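SPbeta prophage-derived uncharacterized protein YomS (Bacillus subtilis, PDB 6I5O) is of unknown function but is encoded in the SPbeta prophage and belongs, with XepA, among the prophage lytic cassette proteins. Local coordinates at residues Gly30-Val35 with Lys98-Val103. Residues are numbered along the deposited sequence; the frame is centred on the assembly and turned at random. Where two conformers were deposited one is given.
Sequences GEEFVV and KVMFEV
F33 and V99 form an antiparallel hydrogen-bonded pair, closed by F33 N to V99 O at 2.9 Å and V99 N to F33 O at 3.0 Å, and V34 with K98 is the adjoining non-hydrogen-bonded pair. The short strand at F33 and V34 edges one side of strand 98-107 in an all-antiparallel beta fold; strand 51-59 pairs with the other. Toward G30 the segments diverge, and there a water links the two backbones, donating to E31 O (2.7 Å) and accepting from F101 N (2.9 Å). Bent CA-H...O contacts accompany the pairing, from K98 CA to F33 O (3.1 Å) and, more loosely, from E32 CA to V99 O.

The sheet face carrying V34 and K98 is the more polar. K98 is extended beyond CG, running over F33 O and past V34 CG2, which touches K98 CE at 3.8 Å, to put its ammonium on E32. The salt bridge, K98 NZ to E32 OE1 at 2.7 Å, meets the carboxylate from above its plane, 38° out of it. E32 crosses the lysine obliquely, its CB against K98 CD, and both side chains also rest on V59 of strand 51-59. In one of its two conformers M100, bent at chi3, brings CE alongside the end of E32.

On the opposite face F33 and V99 turn into the buried interior. The F33 ring leads away from strand 98-107 toward F18, F20, F38 and V116, while V99 packs on L41; V99 CG2 lies at the ring's edge, near its plane. What joins the two side chains directly is aliphatic, F33 CB against V99 CG2 at 3.9 Å.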
loop_
_atom_site.group_PDB
_atom_site.type_symbol
_atom_site.label_atom_id
_atom_site.label_comp_id
_atom_site.label_asym_id
_atom_site.label_seq_id
_atom_site.Cartn_x
_atom_site.Cartn_y
_atom_site.Cartn_z
ATOM N N GLY A 30 -21.596 -3.601 -22.291
ATOM C CA GLY A 30 -22.088 -4.198 -21.053
ATOM C C GLY A 30 -22.503 -3.165 -20.026
ATOM O O GLY A 30 -22.748 -1.997 -20.390
ATOM N N GLU A 31 -22.726 -3.595 -18.822
ATOM C CA GLU A 31 -23.280 -2.762 -17.733
ATOM C C GLU A 31 -22.145 -1.982 -17.084
ATOM O O GLU A 31 -21.008 -2.511 -17.002
ATOM C CB GLU A 31 -24.004 -3.614 -16.699
ATOM C CG GLU A 31 -25.103 -4.407 -17.311
ATOM C CD GLU A 31 -26.167 -3.498 -17.900
ATOM O OE1 GLU A 31 -26.561 -2.516 -17.259
ATOM O OE2 GLU A 31 -26.622 -3.761 -19.020
ATOM N N GLU A 32 -22.448 -0.761 -16.703
ATOM C CA GLU A 32 -21.439 0.110 -16.060
ATOM C C GLU A 32 -21.633 0.062 -14.561
ATOM O O GLU A 32 -22.782 0.097 -14.050
ATOM C CB GLU A 32 -21.638 1.561 -16.503
ATOM C CG GLU A 32 -21.351 1.769 -17.978
ATOM C CD GLU A 32 -21.587 3.198 -18.430
ATOM O OE1 GLU A 32 -22.561 3.784 -18.035
ATOM O OE2 GLU A 32 -20.819 3.690 -19.168
ATOM N N PHE A 33 -20.533 0.007 -13.831
ATOM C CA PHE A 33 -20.580 -0.035 -12.355
ATOM C C PHE A 33 -20.332 1.372 -11.834
ATOM O O PHE A 33 -19.290 1.943 -12.166
ATOM C CB PHE A 33 -19.571 -1.008 -11.793
ATOM C CG PHE A 33 -19.612 -1.078 -10.301
ATOM C CD1 PHE A 33 -20.666 -1.697 -9.676
ATOM C CD2 PHE A 33 -18.599 -0.531 -9.508
ATOM C CE1 PHE A 33 -20.734 -1.756 -8.285
ATOM C CE2 PHE A 33 -18.687 -0.621 -8.117
ATOM C CZ PHE A 33 -19.789 -1.194 -7.529
ATOM N N VAL A 34 -21.257 1.852 -11.041
ATOM C CA VAL A 34 -21.103 3.109 -10.285
ATOM C C VAL A 34 -20.262 2.812 -9.058
ATOM O O VAL A 34 -20.686 2.039 -8.175
ATOM C CB VAL A 34 -22.446 3.712 -9.926
ATOM C CG1 VAL A 34 -22.328 4.937 -9.025
ATOM C CG2 VAL A 34 -23.228 4.026 -11.193
ATOM N N VAL A 35 -19.069 3.408 -8.979
ATOM C CA VAL A 35 -18.093 3.064 -7.927
ATOM C C VAL A 35 -18.647 3.347 -6.545
ATOM O O VAL A 35 -18.377 2.556 -5.634
ATOM C CB VAL A 35 -16.794 3.807 -8.247
ATOM C CG1 VAL A 35 -15.834 3.652 -7.054
ATOM C CG2 VAL A 35 -16.149 3.266 -9.525
ATOM N N LYS A 98 -17.331 5.730 -12.721
ATOM C CA LYS A 98 -17.845 4.450 -13.262
ATOM C C LYS A 98 -16.695 3.658 -13.843
ATOM O O LYS A 98 -15.684 4.222 -14.254
ATOM C CB LYS A 98 -18.841 4.668 -14.383
ATOM C CG LYS A 98 -20.268 4.918 -13.937
ATOM C CD LYS A 98 -21.155 5.208 -15.122
ATOM C CE LYS A 98 -22.620 5.009 -14.817
ATOM N NZ LYS A 98 -23.440 5.276 -16.017
ATOM N N VAL A 99 -16.909 2.344 -13.891
ATOM C CA VAL A 99 -16.008 1.468 -14.678
ATOM C C VAL A 99 -16.854 0.622 -15.628
ATOM O O VAL A 99 -18.035 0.333 -15.334
ATOM C CB VAL A 99 -15.097 0.622 -13.761
ATOM C CG1 VAL A 99 -14.101 1.480 -13.008
ATOM C CG2 VAL A 99 -15.876 -0.225 -12.812
ATOM N N MET A 100 -16.225 0.229 -16.708
ATOM C CA MET A 100 -16.852 -0.492 -17.823
ATOM C C MET A 100 -15.830 -1.456 -18.407
ATOM O O MET A 100 -14.658 -1.116 -18.505
ATOM C CB MET A 100 -17.314 0.513 -18.883
ATOM C CG MET A 100 -17.696 -0.179 -20.176
ATOM S SD MET A 100 -17.825 0.938 -21.594
ATOM C CE MET A 100 -19.257 1.781 -21.030
ATOM N N PHE A 101 -16.278 -2.651 -18.771
ATOM C CA PHE A 101 -15.415 -3.694 -19.382
ATOM C C PHE A 101 -16.035 -4.070 -20.705
ATOM O O PHE A 101 -17.022 -4.846 -20.682
ATOM C CB PHE A 101 -15.302 -4.882 -18.432
ATOM C CG PHE A 101 -14.469 -4.497 -17.258
ATOM C CD1 PHE A 101 -15.010 -3.787 -16.183
ATOM C CD2 PHE A 101 -13.083 -4.658 -17.301
ATOM C CE1 PHE A 101 -14.191 -3.242 -15.213
ATOM C CE2 PHE A 101 -12.281 -4.149 -16.310
ATOM C CZ PHE A 101 -12.828 -3.433 -15.286
ATOM N N GLU A 102 -15.537 -3.510 -21.782
ATOM C CA GLU A 102 -16.159 -3.634 -23.109
ATOM C C GLU A 102 -15.709 -4.945 -23.760
ATOM O O GLU A 102 -14.490 -5.196 -23.865
ATOM C CB GLU A 102 -15.725 -2.483 -23.999
ATOM C CG GLU A 102 -16.322 -2.579 -25.407
ATOM C CD GLU A 102 -16.090 -1.372 -26.260
ATOM O OE1 GLU A 102 -15.524 -0.364 -25.752
ATOM O OE2 GLU A 102 -16.658 -1.347 -27.366
ATOM N N VAL A 103 -16.686 -5.739 -24.236
ATOM C CA VAL A 103 -16.383 -6.872 -25.131
ATOM C C VAL A 103 -16.256 -6.272 -26.523
ATOM O O VAL A 103 -17.301 -5.923 -27.129
ATOM C CB VAL A 103 -17.460 -7.963 -25.033
ATOM C CG1 VAL A 103 -17.226 -9.053 -26.054
ATOM C CG2 VAL A 103 -17.556 -8.517 -23.627
HETATM O O HOH W 1 -19.110 -3.377 -18.756
#